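Long-range contacts in aromatic-amino-acid:2-oxoglutarate transaminase (Candida albicans, PDB 6HND), which probably transfers amino groups between aromatic amino acids or 2-aminoadipate and 2-oxo acids such as 2-oxoglutarate, with pyridoxal 5'-phosphate as cofactor: residues 46-51 against 112-117; 106-111 against 386-391; 138-143 against 158-163; 284-289 against 400-405. One frame throughout, in Å; residues are numbered along the deposited sequence.

Contact 1: residues 46-51 against 112-117; sequences PNHGFF and ISRHTT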
loop_
_atom_site.group_PDB
_atom_site.type_symbol
_atom_site.label_atom_id
_atom_site.label_comp_id
_atom_site.label_asym_id
_atom_site.label_seq_id
_atom_site.Cartn_x
_atom_site.Cartn_y
_atom_site.Cartn_z
ATOM N N PRO B 46 18.421 -0.920 -8.687
ATOM C CA PRO B 46 19.236 0.047 -9.388
ATOM C C PRO B 46 20.047 0.744 -8.301
ATOM O O PRO B 46 19.492 1.089 -7.266
ATOM C CB PRO B 46 18.262 0.970 -10.106
ATOM C CG PRO B 46 16.921 0.303 -9.927
ATOM C CD PRO B 46 17.006 -0.556 -8.688
ATOM N N ASN B 47 21.338 0.914 -8.563
ATOM C CA ASN B 47 22.222 1.831 -7.800
ATOM C C ASN B 47 21.544 3.197 -7.642
ATOM O O ASN B 47 20.935 3.637 -8.604
ATOM C CB ASN B 47 23.563 2.006 -8.504
ATOM C CG ASN B 47 24.555 2.705 -7.610
ATOM O OD1 ASN B 47 24.588 3.945 -7.568
ATOM N ND2 ASN B 47 25.334 1.919 -6.879
ATOM N N HIS B 48 21.694 3.859 -6.488
ATOM C CA HIS B 48 21.084 5.186 -6.204
ATOM C C HIS B 48 21.490 6.234 -7.255
ATOM O O HIS B 48 20.756 7.216 -7.374
ATOM C CB HIS B 48 21.384 5.653 -4.771
ATOM C CG HIS B 48 22.821 5.938 -4.517
ATOM N ND1 HIS B 48 23.402 7.153 -4.852
ATOM C CD2 HIS B 48 23.796 5.165 -3.985
ATOM C CE1 HIS B 48 24.682 7.104 -4.552
ATOM N NE2 HIS B 48 24.947 5.894 -4.005
ATOM N N GLY B 49 22.597 6.051 -7.991
ATOM C CA GLY B 49 23.028 6.996 -9.048
ATOM C C GLY B 49 21.975 7.174 -10.151
ATOM O O GLY B 49 21.970 8.234 -10.821
ATOM N N PHE B 50 21.127 6.167 -10.352
ATOM C CA PHE B 50 20.029 6.178 -11.333
ATOM C C PHE B 50 18.852 7.054 -10.887
ATOM O O PHE B 50 18.016 7.365 -11.732
ATOM C CB PHE B 50 19.535 4.749 -11.547
ATOM C CG PHE B 50 20.471 3.882 -12.352
ATOM C CD1 PHE B 50 20.731 4.175 -13.682
ATOM C CD2 PHE B 50 21.101 2.796 -11.779
ATOM C CE1 PHE B 50 21.589 3.383 -14.435
ATOM C CE2 PHE B 50 21.961 2.007 -12.527
ATOM C CZ PHE B 50 22.204 2.297 -13.854
ATOM N N PHE B 51 18.738 7.413 -9.611
ATOM C CA PHE B 51 17.529 8.104 -9.084
ATOM C C PHE B 51 17.528 9.559 -9.549
ATOM O O PHE B 51 18.526 10.262 -9.374
ATOM C CB PHE B 51 17.476 8.054 -7.560
ATOM C CG PHE B 51 17.524 6.692 -6.931
ATOM C CD1 PHE B 51 17.216 5.546 -7.651
ATOM C CD2 PHE B 51 17.849 6.569 -5.592
ATOM C CE1 PHE B 51 17.243 4.307 -7.039
ATOM C CE2 PHE B 51 17.862 5.326 -4.979
ATOM C CZ PHE B 51 17.553 4.198 -5.697
ATOM N N ILE B 112 16.712 17.034 2.972
ATOM C CA ILE B 112 16.920 15.564 2.877
ATOM C C ILE B 112 17.968 15.330 1.797
ATOM O O ILE B 112 17.659 15.565 0.618
ATOM C CB ILE B 112 15.596 14.831 2.586
ATOM C CG1 ILE B 112 14.515 15.195 3.615
ATOM C CG2 ILE B 112 15.861 13.327 2.491
ATOM C CD1 ILE B 112 13.155 14.580 3.352
ATOM N N SER B 113 19.162 14.903 2.196
ATOM C CA SER B 113 20.336 14.702 1.301
ATOM C C SER B 113 20.380 13.248 0.801
ATOM O O SER B 113 19.740 12.349 1.428
ATOM C CB SER B 113 21.613 15.102 2.025
ATOM O OG SER B 113 21.746 14.397 3.259
ATOM N N ARG B 114 21.145 13.011 -0.258
ATOM C CA ARG B 114 21.391 11.660 -0.808
ATOM C C ARG B 114 21.918 10.761 0.307
ATOM O O ARG B 114 21.436 9.609 0.402
ATOM C CB ARG B 114 22.344 11.719 -2.002
ATOM C CG ARG B 114 22.538 10.385 -2.710
ATOM C CD ARG B 114 23.521 10.519 -3.862
ATOM N NE ARG B 114 22.956 11.303 -4.961
ATOM C CZ ARG B 114 22.174 10.833 -5.936
ATOM N NH1 ARG B 114 21.870 9.548 -6.008
ATOM N NH2 ARG B 114 21.707 11.657 -6.859
ATOM N N HIS B 115 22.823 11.265 1.150
ATOM C CA HIS B 115 23.567 10.443 2.149
ATOM C C HIS B 115 23.511 11.096 3.522
ATOM O O HIS B 115 23.674 12.323 3.583
ATOM C CB HIS B 115 25.046 10.242 1.759
ATOM C CG HIS B 115 25.236 9.563 0.444
ATOM N ND1 HIS B 115 25.020 8.211 0.277
ATOM C CD2 HIS B 115 25.617 10.046 -0.763
ATOM C CE1 HIS B 115 25.299 7.889 -0.968
ATOM N NE2 HIS B 115 25.641 8.991 -1.636
ATOM N N THR B 116 23.352 10.278 4.566
ATOM C CA THR B 116 23.437 10.702 5.982
ATOM C C THR B 116 24.128 9.606 6.790
ATOM O O THR B 116 24.030 8.436 6.379
ATOM C CB THR B 116 22.041 11.000 6.527
ATOM O OG1 THR B 116 22.209 11.816 7.685
ATOM C CG2 THR B 116 21.271 9.743 6.872
ATOM N N THR B 117 24.766 9.973 7.904
ATOM C CA THR B 117 25.291 9.032 8.941
ATOM C C THR B 117 24.538 9.240 10.266
ATOM O O THR B 117 24.934 8.631 11.283
ATOM C CB THR B 117 26.804 9.233 9.107
ATOM O OG1 THR B 117 27.020 10.612 9.411
ATOM C CG2 THR B 117 27.582 8.874 7.859
HETATM O O HOH W 1 21.191 10.107 -9.075
#

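Contact 2: residues 106-111 against 386-391; sequences PQSTVH and QENFKG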
loop_
_atom_site.group_PDB
_atom_site.type_symbol
_atom_site.label_atom_id
_atom_site.label_comp_id
_atom_site.label_asym_id
_atom_site.label_seq_id
_atom_site.Cartn_x
_atom_site.Cartn_y
_atom_site.Cartn_z
ATOM N N PRO B 106 12.969 33.256 10.012
ATOM C CA PRO B 106 13.041 32.372 8.845
ATOM C C PRO B 106 12.032 31.205 8.932
ATOM O O PRO B 106 11.716 30.731 10.017
ATOM C CB PRO B 106 14.495 31.866 8.851
ATOM C CG PRO B 106 15.263 32.921 9.630
ATOM C CD PRO B 106 14.280 33.459 10.650
ATOM N N GLN B 107 11.512 30.782 7.779
ATOM C CA GLN B 107 10.628 29.604 7.665
ATOM C C GLN B 107 11.428 28.352 8.055
ATOM O O GLN B 107 12.634 28.269 7.738
ATOM C CB GLN B 107 10.068 29.496 6.249
ATOM C CG GLN B 107 9.049 28.382 6.119
ATOM C CD GLN B 107 8.535 28.194 4.719
ATOM O OE1 GLN B 107 9.079 28.725 3.749
ATOM N NE2 GLN B 107 7.472 27.415 4.619
ATOM N N SER B 108 10.780 27.438 8.768
ATOM C CA SER B 108 11.339 26.118 9.137
ATOM C C SER B 108 11.415 25.277 7.868
ATOM O O SER B 108 10.431 25.247 7.101
ATOM C CB SER B 108 10.518 25.445 10.181
ATOM O OG SER B 108 10.624 26.132 11.415
ATOM N N THR B 109 12.577 24.683 7.625
ATOM C CA THR B 109 12.828 23.822 6.449
ATOM C C THR B 109 13.698 22.637 6.882
ATOM O O THR B 109 14.593 22.797 7.725
ATOM C CB THR B 109 13.362 24.672 5.286
ATOM O OG1 THR B 109 13.615 23.777 4.196
ATOM C CG2 THR B 109 14.593 25.469 5.660
ATOM N N VAL B 110 13.408 21.467 6.352
ATOM C CA VAL B 110 14.259 20.259 6.527
ATOM C C VAL B 110 14.861 19.919 5.155
ATOM O O VAL B 110 14.124 19.875 4.152
ATOM C CB VAL B 110 13.423 19.121 7.130
ATOM C CG1 VAL B 110 14.201 17.821 7.281
ATOM C CG2 VAL B 110 12.839 19.550 8.463
ATOM N N HIS B 111 16.164 19.712 5.110
ATOM C CA HIS B 111 16.890 19.278 3.893
ATOM C C HIS B 111 17.151 17.770 3.986
ATOM O O HIS B 111 17.735 17.298 4.998
ATOM C CB HIS B 111 18.182 20.088 3.729
ATOM C CG HIS B 111 18.931 19.728 2.502
ATOM N ND1 HIS B 111 18.615 20.285 1.288
ATOM C CD2 HIS B 111 19.929 18.834 2.290
ATOM C CE1 HIS B 111 19.416 19.778 0.357
ATOM N NE2 HIS B 111 20.234 18.876 0.952
ATOM N N GLN B 386 12.008 14.138 13.246
ATOM C CA GLN B 386 13.314 14.054 13.950
ATOM C C GLN B 386 14.051 15.408 13.863
ATOM O O GLN B 386 14.568 15.866 14.897
ATOM C CB GLN B 386 14.135 12.878 13.400
ATOM C CG GLN B 386 14.592 11.855 14.454
ATOM C CD GLN B 386 13.691 10.654 14.709
ATOM O OE1 GLN B 386 13.007 10.602 15.725
ATOM N NE2 GLN B 386 13.742 9.629 13.859
ATOM N N GLU B 387 14.074 16.082 12.713
ATOM C CA GLU B 387 14.898 17.311 12.549
ATOM C C GLU B 387 14.137 18.585 12.945
ATOM O O GLU B 387 14.717 19.421 13.639
ATOM C CB GLU B 387 15.420 17.443 11.122
ATOM C CG GLU B 387 16.925 17.277 11.028
ATOM C CD GLU B 387 17.451 17.824 9.721
ATOM O OE1 GLU B 387 18.056 17.039 8.957
ATOM O OE2 GLU B 387 17.198 19.031 9.458
ATOM N N ASN B 388 12.924 18.780 12.449
ATOM C CA ASN B 388 12.157 20.017 12.720
ATOM C C ASN B 388 11.540 19.922 14.114
ATOM O O ASN B 388 11.686 20.889 14.874
ATOM C CB ASN B 388 11.072 20.275 11.682
ATOM C CG ASN B 388 10.419 21.615 11.919
ATOM O OD1 ASN B 388 9.222 21.688 12.187
ATOM N ND2 ASN B 388 11.217 22.666 11.851
ATOM N N PHE B 389 10.875 18.807 14.430
ATOM C CA PHE B 389 10.104 18.634 15.694
ATOM C C PHE B 389 10.964 17.989 16.792
ATOM O O PHE B 389 10.450 17.859 17.904
ATOM C CB PHE B 389 8.816 17.850 15.434
ATOM C CG PHE B 389 7.794 18.615 14.640
ATOM C CD1 PHE B 389 7.356 19.863 15.072
ATOM C CD2 PHE B 389 7.277 18.096 13.458
ATOM C CE1 PHE B 389 6.423 20.579 14.336
ATOM C CE2 PHE B 389 6.348 18.817 12.715
ATOM C CZ PHE B 389 5.929 20.055 13.151
ATOM N N LYS B 390 12.201 17.588 16.475
ATOM C CA LYS B 390 13.247 17.074 17.409
ATOM C C LYS B 390 12.753 15.818 18.153
ATOM O O LYS B 390 13.197 15.585 19.291
ATOM C CB LYS B 390 13.725 18.156 18.392
ATOM C CG LYS B 390 13.616 19.594 17.913
ATOM C CD LYS B 390 14.815 20.452 18.254
ATOM C CE LYS B 390 15.936 20.269 17.253
ATOM N NZ LYS B 390 16.566 21.559 16.876
ATOM N N GLY B 391 11.938 14.988 17.501
ATOM C CA GLY B 391 11.522 13.674 18.019
ATOM C C GLY B 391 10.217 13.751 18.795
ATOM O O GLY B 391 9.354 14.573 18.456
HETATM O O HOH W 2 10.533 25.043 13.758
HETATM O O HOH W 3 16.999 15.454 6.539
#

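Contact 3: residues 138-143 against 158-163; sequences PLLQFA and WNVFIT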
loop_
_atom_site.group_PDB
_atom_site.type_symbol
_atom_site.label_atom_id
_atom_site.label_comp_id
_atom_site.label_asym_id
_atom_site.label_seq_id
_atom_site.Cartn_x
_atom_site.Cartn_y
_atom_site.Cartn_z
ATOM N N PRO B 138 14.763 4.004 11.426
ATOM C CA PRO B 138 14.566 5.213 12.220
ATOM C C PRO B 138 13.076 5.550 12.449
ATOM O O PRO B 138 12.759 6.214 13.416
ATOM C CB PRO B 138 15.280 6.310 11.397
ATOM C CG PRO B 138 16.213 5.571 10.485
ATOM C CD PRO B 138 15.516 4.260 10.193
ATOM N N LEU B 139 12.186 5.113 11.557
ATOM C CA LEU B 139 10.747 5.446 11.687
ATOM C C LEU B 139 10.134 4.441 12.648
ATOM O O LEU B 139 9.257 4.862 13.436
ATOM C CB LEU B 139 10.035 5.437 10.334
ATOM C CG LEU B 139 8.570 5.857 10.406
ATOM C CD1 LEU B 139 8.422 7.260 10.966
ATOM C CD2 LEU B 139 7.883 5.736 9.053
ATOM N N LEU B 140 10.539 3.168 12.535
ATOM C CA LEU B 140 10.133 2.112 13.492
ATOM C C LEU B 140 10.596 2.547 14.888
ATOM O O LEU B 140 9.753 2.537 15.770
ATOM C CB LEU B 140 10.719 0.760 13.102
ATOM C CG LEU B 140 10.020 0.043 11.945
ATOM C CD1 LEU B 140 10.831 -1.185 11.509
ATOM C CD2 LEU B 140 8.581 -0.352 12.296
ATOM N N GLN B 141 11.853 2.985 15.065
ATOM C CA GLN B 141 12.357 3.381 16.408
ATOM C C GLN B 141 11.523 4.562 16.926
ATOM O O GLN B 141 11.089 4.495 18.107
ATOM C CB GLN B 141 13.856 3.710 16.471
ATOM C CG GLN B 141 14.416 3.718 17.906
ATOM C CD GLN B 141 14.029 2.485 18.708
ATOM O OE1 GLN B 141 14.147 1.362 18.245
ATOM N NE2 GLN B 141 13.520 2.656 19.917
ATOM N N PHE B 142 11.264 5.583 16.101
ATOM C CA PHE B 142 10.452 6.747 16.535
ATOM C C PHE B 142 9.091 6.268 17.039
ATOM O O PHE B 142 8.673 6.735 18.099
ATOM C CB PHE B 142 10.236 7.770 15.432
ATOM C CG PHE B 142 9.072 8.672 15.714
ATOM C CD1 PHE B 142 9.224 9.768 16.537
ATOM C CD2 PHE B 142 7.823 8.394 15.195
ATOM C CE1 PHE B 142 8.145 10.582 16.813
ATOM C CE2 PHE B 142 6.746 9.209 15.483
ATOM C CZ PHE B 142 6.909 10.290 16.293
ATOM N N ALA B 143 8.430 5.366 16.311
ATOM C CA ALA B 143 7.110 4.811 16.717
ATOM C C ALA B 143 7.250 4.054 18.058
ATOM O O ALA B 143 6.364 4.248 18.894
ATOM C CB ALA B 143 6.487 3.946 15.632
ATOM N N TRP B 158 6.556 -6.876 22.661
ATOM C CA TRP B 158 5.745 -6.137 21.665
ATOM C C TRP B 158 6.680 -5.576 20.601
ATOM O O TRP B 158 7.916 -5.480 20.859
ATOM C CB TRP B 158 4.928 -5.019 22.318
ATOM C CG TRP B 158 5.718 -3.943 22.999
ATOM C CD1 TRP B 158 6.099 -3.945 24.306
ATOM C CD2 TRP B 158 6.088 -2.650 22.485
ATOM N NE1 TRP B 158 6.704 -2.767 24.636
ATOM C CE2 TRP B 158 6.714 -1.948 23.547
ATOM C CE3 TRP B 158 5.957 -2.010 21.243
ATOM C CZ2 TRP B 158 7.251 -0.672 23.398
ATOM C CZ3 TRP B 158 6.512 -0.755 21.082
ATOM C CH2 TRP B 158 7.143 -0.095 22.148
ATOM N N ASN B 159 6.098 -5.183 19.474
ATOM C CA ASN B 159 6.847 -4.512 18.391
ATOM C C ASN B 159 5.901 -3.621 17.577
ATOM O O ASN B 159 4.674 -3.688 17.770
ATOM C CB ASN B 159 7.585 -5.573 17.567
ATOM C CG ASN B 159 8.699 -5.024 16.708
ATOM O OD1 ASN B 159 9.139 -3.870 16.876
ATOM N ND2 ASN B 159 9.103 -5.845 15.746
ATOM N N VAL B 160 6.472 -2.773 16.726
ATOM C CA VAL B 160 5.703 -1.897 15.818
ATOM C C VAL B 160 5.949 -2.384 14.384
ATOM O O VAL B 160 6.916 -3.110 14.158
ATOM C CB VAL B 160 6.049 -0.410 16.057
ATOM C CG1 VAL B 160 5.566 0.042 17.414
ATOM C CG2 VAL B 160 7.522 -0.098 15.943
ATOM N N PHE B 161 5.094 -1.950 13.463
ATOM C CA PHE B 161 5.117 -2.268 12.016
ATOM C C PHE B 161 4.523 -1.082 11.245
ATOM O O PHE B 161 3.366 -0.717 11.505
ATOM C CB PHE B 161 4.303 -3.532 11.773
ATOM C CG PHE B 161 4.476 -4.127 10.413
ATOM C CD1 PHE B 161 3.721 -3.678 9.346
ATOM C CD2 PHE B 161 5.367 -5.167 10.209
ATOM C CE1 PHE B 161 3.867 -4.250 8.095
ATOM C CE2 PHE B 161 5.499 -5.750 8.964
ATOM C CZ PHE B 161 4.746 -5.287 7.908
ATOM N N ILE B 162 5.288 -0.503 10.328
ATOM C CA ILE B 162 4.827 0.656 9.521
ATOM C C ILE B 162 3.730 0.157 8.569
ATOM O O ILE B 162 3.957 -0.856 7.869
ATOM C CB ILE B 162 5.997 1.314 8.776
ATOM C CG1 ILE B 162 7.100 1.773 9.727
ATOM C CG2 ILE B 162 5.486 2.448 7.896
ATOM C CD1 ILE B 162 6.592 2.547 10.942
ATOM N N THR B 163 2.591 0.862 8.556
ATOM C CA THR B 163 1.431 0.605 7.668
ATOM C C THR B 163 1.215 1.774 6.717
ATOM O O THR B 163 1.938 2.785 6.814
ATOM C CB THR B 163 0.161 0.398 8.486
ATOM O OG1 THR B 163 -0.117 1.668 9.085
ATOM C CG2 THR B 163 0.319 -0.687 9.535
#

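Contact 4: residues 284-289 against 400-405; sequences GYLTLP and LKMRLN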
loop_
_atom_site.group_PDB
_atom_site.type_symbol
_atom_site.label_atom_id
_atom_site.label_comp_id
_atom_site.label_asym_id
_atom_site.label_seq_id
_atom_site.Cartn_x
_atom_site.Cartn_y
_atom_site.Cartn_z
ATOM N N GLY B 284 -7.124 10.067 19.381
ATOM C CA GLY B 284 -7.204 10.000 20.850
ATOM C C GLY B 284 -6.208 10.944 21.491
ATOM O O GLY B 284 -6.305 11.168 22.708
ATOM N N TYR B 285 -5.256 11.459 20.720
ATOM C CA TYR B 285 -4.268 12.442 21.227
ATOM C C TYR B 285 -4.926 13.821 21.265
ATOM O O TYR B 285 -4.475 14.665 22.058
ATOM C CB TYR B 285 -2.969 12.441 20.422
ATOM C CG TYR B 285 -2.245 11.127 20.474
ATOM C CD1 TYR B 285 -1.617 10.733 21.635
ATOM C CD2 TYR B 285 -2.180 10.280 19.380
ATOM C CE1 TYR B 285 -0.949 9.532 21.725
ATOM C CE2 TYR B 285 -1.506 9.068 19.459
ATOM C CZ TYR B 285 -0.897 8.688 20.642
ATOM O OH TYR B 285 -0.244 7.505 20.788
ATOM N N LEU B 286 -5.980 14.028 20.469
ATOM C CA LEU B 286 -6.728 15.319 20.424
ATOM C C LEU B 286 -7.775 15.314 21.539
ATOM O O LEU B 286 -8.949 15.124 21.246
ATOM C CB LEU B 286 -7.335 15.480 19.031
ATOM C CG LEU B 286 -6.323 15.388 17.887
ATOM C CD1 LEU B 286 -7.033 15.398 16.542
ATOM C CD2 LEU B 286 -5.276 16.503 17.964
ATOM N N THR B 287 -7.330 15.465 22.791
ATOM C CA THR B 287 -8.189 15.452 24.001
ATOM C C THR B 287 -8.847 16.831 24.082
ATOM O O THR B 287 -8.154 17.816 23.800
ATOM C CB THR B 287 -7.396 15.082 25.266
ATOM O OG1 THR B 287 -6.355 16.054 25.419
ATOM C CG2 THR B 287 -6.793 13.696 25.199
ATOM N N LEU B 288 -10.141 16.890 24.406
ATOM C CA LEU B 288 -10.925 18.152 24.376
ATOM C C LEU B 288 -11.518 18.385 25.756
ATOM O O LEU B 288 -12.247 17.523 26.243
ATOM C CB LEU B 288 -12.026 18.037 23.317
ATOM C CG LEU B 288 -11.598 17.528 21.946
ATOM C CD1 LEU B 288 -12.808 17.337 21.054
ATOM C CD2 LEU B 288 -10.603 18.472 21.301
ATOM N N PRO B 289 -11.233 19.530 26.418
ATOM C CA PRO B 289 -11.885 19.872 27.679
ATOM C C PRO B 289 -13.396 20.038 27.471
ATOM O O PRO B 289 -13.814 20.355 26.336
ATOM C CB PRO B 289 -11.272 21.194 28.157
ATOM C CG PRO B 289 -10.230 21.582 27.122
ATOM C CD PRO B 289 -10.309 20.576 25.980
ATOM N N LEU B 400 -0.261 19.121 20.635
ATOM C CA LEU B 400 -0.932 20.039 21.592
ATOM C C LEU B 400 -1.378 21.333 20.890
ATOM O O LEU B 400 -2.504 21.810 21.198
ATOM C CB LEU B 400 -0.015 20.299 22.785
ATOM C CG LEU B 400 0.255 19.073 23.651
ATOM C CD1 LEU B 400 1.143 19.445 24.819
ATOM C CD2 LEU B 400 -1.040 18.437 24.134
ATOM N N LYS B 401 -0.624 21.854 19.925
ATOM C CA LYS B 401 -1.079 23.033 19.130
ATOM C C LYS B 401 -2.357 22.667 18.372
ATOM O O LYS B 401 -3.318 23.477 18.384
ATOM C CB LYS B 401 -0.023 23.517 18.138
ATOM C CG LYS B 401 1.216 24.156 18.741
ATOM C CD LYS B 401 2.104 24.726 17.685
ATOM C CE LYS B 401 3.283 25.491 18.243
ATOM N NZ LYS B 401 4.154 24.614 19.050
ATOM N N MET B 402 -2.378 21.483 17.757
ATOM C CA MET B 402 -3.561 20.991 17.000
ATOM C C MET B 402 -4.736 20.818 17.963
ATOM O O MET B 402 -5.857 21.132 17.573
ATOM C CB MET B 402 -3.297 19.651 16.308
ATOM C CG MET B 402 -2.104 19.655 15.369
ATOM S SD MET B 402 -2.573 19.165 13.699
ATOM C CE MET B 402 -3.564 17.708 14.026
ATOM N N ARG B 403 -4.470 20.306 19.168
ATOM C CA ARG B 403 -5.482 20.108 20.241
ATOM C C ARG B 403 -6.276 21.400 20.468
ATOM O O ARG B 403 -7.554 21.326 20.510
ATOM C CB ARG B 403 -4.783 19.644 21.523
ATOM C CG ARG B 403 -5.718 19.494 22.702
ATOM C CD ARG B 403 -5.021 18.900 23.909
ATOM N NE ARG B 403 -5.906 19.019 25.048
ATOM C CZ ARG B 403 -6.106 20.145 25.751
ATOM N NH1 ARG B 403 -5.481 21.278 25.450
ATOM N NH2 ARG B 403 -6.950 20.116 26.764
ATOM N N LEU B 404 -5.556 22.525 20.599
ATOM C CA LEU B 404 -6.114 23.866 20.919
ATOM C C LEU B 404 -7.077 24.282 19.826
ATOM O O LEU B 404 -8.136 24.821 20.189
ATOM C CB LEU B 404 -5.010 24.918 21.029
ATOM C CG LEU B 404 -4.285 24.974 22.365
ATOM C CD1 LEU B 404 -3.326 26.159 22.376
ATOM C CD2 LEU B 404 -5.280 25.053 23.514
ATOM N N ASN B 405 -6.683 24.110 18.562
ATOM C CA ASN B 405 -7.551 24.431 17.392
ATOM C C ASN B 405 -8.854 23.623 17.489
ATOM O O ASN B 405 -9.954 24.217 17.404
ATOM C CB ASN B 405 -6.903 24.070 16.054
ATOM C CG ASN B 405 -6.386 25.261 15.284
ATOM O OD1 ASN B 405 -7.077 25.781 14.404
ATOM N ND2 ASN B 405 -5.156 25.662 15.578
HETATM O O HOH W 4 -7.793 17.734 27.319
#

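Contact 1: residues 46-51 against 112-117
The imidazole of H48 is met over its face by the edge of the H115 ring and, at its own edge, by R114 NH1. The H115 edge, led by NE2 and CE1, points at the H48 face in an offset edge-to-face pair, with centroids 4.9 Å apart and planes at 88°. R114 instead uses a single nitrogen twice. Its NH1 donates to H48 ND1 at 3.1 Å, lying in the imidazole plane, and to the carbonyl oxygen H48 O at 2.9 Å. The second bond is the more bent, with an N-H...O angle of 132°, and NH1 sits above the carbonyl plane. F51 N reaches the same oxygen from the opposite face, so that two donors grip it. With CG set between the backbone N and the carbonyl carbon (chi1 66°), H48 holds ND1 and its own carbonyl oxygen within range of one donor. The other terminal nitrogen, R114 NH2, forms a salt bridge with D54 and donates to a water at 2.8 Å that also bonds F51 O. N47, F50 and F51 also meet the second subunit. A guanidinium bonded to a short 3-10 turn is central here, and the turn itself opens with an Asx turn, in which N47 OD1 accepts from G49 N.

Contact 2: residues 106-111 against 386-391
V110 divides its two methyl groups between consecutive residues in the last part of helix 375-388. CG1, anti to the backbone N (chi1 177°), lies 4.0 Å from E387 CB and also meets the carboxylate, while CG2 packs 3.7 Å from N388 CB. Both neighbours cross the valine obliquely, and one methyl meets each. Beyond this apolar centre the polar ends diverge. N388 swings its CG away from its backbone N (chi1 -174°), which carries the amide over toward S108 and brings ND2 within 3.3 Å of S108 CB. The amide oxygen, N388 OD1, turns the other way and lies over the centre of the F389 ring. S108 OG and N388 ND2 are joined through a water, 2.6 Å from the hydroxyl oxygen and 3.1 Å from the amide nitrogen; the hydroxyl is also hydrogen-bonded to D62. The chain of E387 is extended beyond CG and carries the carboxylate past the valine. One carboxylate oxygen, OE2, passes beside V110 CG1, and the other, OE1, accepts at 3.1 Å from a second water. That water donates as well to H111 O, at a distance so short that its exact value is doubtful. Strand 109-113 pairs with strand 53-60, whose L60 touches both V110 and N388. The chemistry is thus split: V110 supplies the apolar packing, with S108 CB also against the N388 amide, and the polar links between these segments pass through water, while S108 has a direct partner in D62.

Contact 3: residues 138-143 against 158-163
This is a buried helix-on-sheet contact whose side-chain packing is apolar, in which helix 137-151 packs against strand 158-163, an outermost strand of the seven-stranded mixed sheet within this chain. The local axes approach to 8.2 Å, with 127° between their N-to-C directions, so the helix runs slantwise over the strand, more against its direction than with it. L140 supplies about half of the helix surface buried here. Its CG lies anti to the carbonyl carbon (chi1 -77°), and from there CD2 drops between the two inward-facing strand residues, 3.6 Å from I162 CG1 and 3.8 Å from V160 CG2. The same methyl comes 4.0 Å from F161 CA, so it rests against the strand backbone as well as against side chains. One turn of the helix supplies the flanks. L139 crosses I162 obliquely and sets CG 3.9 Å from I162 CD1, while A143 CB meets V160 CG2 more loosely at 4.2 Å. V160 CG2 occupies the position between its own backbone N and carbonyl carbon, and from there it also reaches 3.5 Å from L140 O. F161 points to the other side of the strand, where it packs on helix 356-369. The strand is therefore covered on both faces, as in the layered large domain of this aminotransferase family. Strand 350-355 runs antiparallel beside it and adds F351 against A143 and V353 against V160, while L139 and F142 also touch helix 375-388, through Q378 and I385 respectively.

Contact 4: residues 284-289 against 400-405
R403 extends from its helix to lie against T287, and this pair makes the centre of the contact. Its chain is extended from CG to NE, starting with CG anti to the backbone N (chi1 177°), and places NE 2.8 Å from T287 O and 3.0 Å from T287 OG1. The hydroxyl oxygen lies in the guanidinium plane at its edge, whereas the carbonyl oxygen approaches obliquely. At one end of the guanidinium a water joins the pair: R403 NH2 donates to it at 2.6 Å, and that water stands 2.9 Å from T287 OG1. The same nitrogen comes 3.5 Å from P289 CD, so the proline ring abuts the charged tip. Nearer the root of the arginine, L286 lays its CD2 4.1 Å from M402 CB and equally far from R403 N. L288 CD2 adds a looser touch on R403 O.

Around this shell, an inverse gamma turn centred on L286 bends the loop, and backbone bonds from L286 to G436 and from L288 to K434 anchor it. H319 of helix 312-319 packs on both T287 and R403, while M402 also meets F50 of the second subunit. Segment 284-289 directly follows Y283, a residue of the cofactor pocket. An arginine of the long helix 392-418 thus packs along the segment that follows this pocket residue in the aminotransferase fold.

Contacts 1 and 2 share strand 109-113, and their centres lie 20 Å apart. Contact 2 then touches contact 3 directly: Q386 NE2 comes 3.6 Å from P138 O, and Q386 OE1 packs on F142. Contact 3 lies within the chain span that contact 2 brings together. Helices 375-388 and 392-418 follow one another, leading from contact 2 to contact 4, with nearest atoms about 7 Å apart. Contacts 1 and 4 stand 38 Å apart by their centres, yet both touch the second subunit. A bound pyridoxal phosphate lies about 10 Å from the L286 side chain, and a different one about 11 Å from that of F51. The I162 side chain is about 12 Å from a bound pyridoxal phosphate.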